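Local coordinates for tudor domain-containing protein 1 (PDB 5M9N), which probably acts in piRNA-guided repression of transposable elements during spermatogenesis, its Tudor domains recognising methylated arginines in Piwi proteins, at residues L68-Y71 and C72-P76. Numbering follows the deposited sequence.
Sequences LSKY and CDQLP
With CG of Y71 anti to its own nitrogen (chi1 158°), and with C72 SG and L75 CG each anti to its own carbonyl carbon, the tyrosine ring meets the leucine methyls over one face while the cysteine sulfur lies obliquely beside it. L75 CD1 sits over that ring face, offset toward the rim and 3.8 Å from Y71 CE1, a CH-pi contact; CD2 of the same leucine lies near the hydroxyl end, 3.9 Å from Y71 OH. C72 SG approaches off the CD2 side, 3.7 Å from Y71 CD2, as a sulfur-aromatic contact. The phenol is held at its far end by a hydrogen bond from beyond the segments, to the backbone O of P133, and C72 SG is tied to C132 SG by a disulfide. Behind these side chains the helix is closing. C72 N still bonds L68 O at 2.8 Å, nearly straight at 168°, and D73 N bonds S69 O at 3.1 Å. One residue later the spacing shortens to three: Q74 N meets Y71 O at 3.1 Å, from above the carbonyl plane. The i+4 bond to K70 O is supplied instead by the side chain of Q74, whose extended chain carries NE2 back to K70 O at 3.3 Å, a weak bond. This is the C-terminal end of helix 58-73, tightening into a turn, with its inner side, L68, Y71 and C72, resting on C90 of strand 88-92. Through the disulfide to strand 131-132, it is fastened to the five-stranded antiparallel sheet of the Tudor barrel, as part of an extended Tudor domain.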
# COMPACT_ATOMS: atom_id res chain seq x y z
N LEU A 68 5.04 16.26 -5.18
CA LEU A 68 4.84 15.49 -6.43
C LEU A 68 4.06 16.34 -7.47
O LEU A 68 4.35 16.31 -8.64
CB LEU A 68 4.12 14.18 -6.13
CG LEU A 68 5.00 13.00 -5.75
CD1 LEU A 68 4.17 11.87 -5.13
CD2 LEU A 68 5.78 12.48 -6.97
N SER A 69 3.07 17.06 -6.97
CA SER A 69 2.20 17.92 -7.76
C SER A 69 3.02 19.07 -8.32
O SER A 69 2.95 19.38 -9.49
CB SER A 69 1.10 18.49 -6.86
OG SER A 69 0.44 19.55 -7.53
N LYS A 70 3.83 19.68 -7.47
CA LYS A 70 4.70 20.74 -7.91
C LYS A 70 5.69 20.31 -8.98
O LYS A 70 5.92 21.01 -9.96
CB LYS A 70 5.45 21.28 -6.71
CG LYS A 70 6.33 22.46 -7.05
CD LYS A 70 6.93 23.04 -5.80
CE LYS A 70 7.88 24.18 -6.14
NZ LYS A 70 8.52 24.72 -4.89
N TYR A 71 6.26 19.12 -8.78
CA TYR A 71 7.29 18.59 -9.62
C TYR A 71 6.71 18.16 -10.96
O TYR A 71 7.25 18.55 -12.01
CB TYR A 71 8.01 17.42 -8.91
CG TYR A 71 8.72 16.46 -9.84
CD1 TYR A 71 9.99 16.75 -10.36
CD2 TYR A 71 8.11 15.27 -10.21
CE1 TYR A 71 10.63 15.87 -11.24
CE2 TYR A 71 8.73 14.37 -11.10
CZ TYR A 71 9.99 14.65 -11.59
OH TYR A 71 10.56 13.75 -12.43
N CYS A 72 5.64 17.36 -10.94
CA CYS A 72 5.04 16.90 -12.18
C CYS A 72 4.47 18.02 -13.03
O CYS A 72 4.52 17.94 -14.24
CB CYS A 72 3.98 15.82 -11.93
SG CYS A 72 4.70 14.28 -11.30
N ASP A 73 4.02 19.11 -12.39
CA ASP A 73 3.57 20.30 -13.16
C ASP A 73 4.63 21.01 -13.99
O ASP A 73 4.29 21.71 -14.94
CB ASP A 73 2.86 21.31 -12.23
CG ASP A 73 1.53 20.78 -11.74
OD1 ASP A 73 1.07 19.70 -12.16
OD2 ASP A 73 0.93 21.42 -10.88
N GLN A 74 5.89 20.85 -13.64
CA GLN A 74 6.98 21.45 -14.38
C GLN A 74 7.51 20.61 -15.50
O GLN A 74 8.38 21.07 -16.26
CB GLN A 74 8.13 21.74 -13.47
CG GLN A 74 7.76 22.81 -12.47
CD GLN A 74 8.91 23.03 -11.55
OE1 GLN A 74 9.84 23.76 -11.89
NE2 GLN A 74 8.90 22.36 -10.41
N LEU A 75 7.03 19.37 -15.60
CA LEU A 75 7.38 18.49 -16.71
C LEU A 75 6.44 18.81 -17.89
O LEU A 75 5.21 18.73 -17.73
CB LEU A 75 7.26 17.00 -16.32
CG LEU A 75 8.41 16.29 -15.59
CD1 LEU A 75 9.04 17.12 -14.50
CD2 LEU A 75 7.92 15.00 -14.97
N PRO A 76 7.00 19.16 -19.08
CA PRO A 76 6.14 19.41 -20.22
C PRO A 76 5.68 18.05 -20.74
O PRO A 76 6.42 17.43 -21.49
CB PRO A 76 7.07 20.11 -21.22
CG PRO A 76 8.45 19.60 -20.89
CD PRO A 76 8.42 19.04 -19.49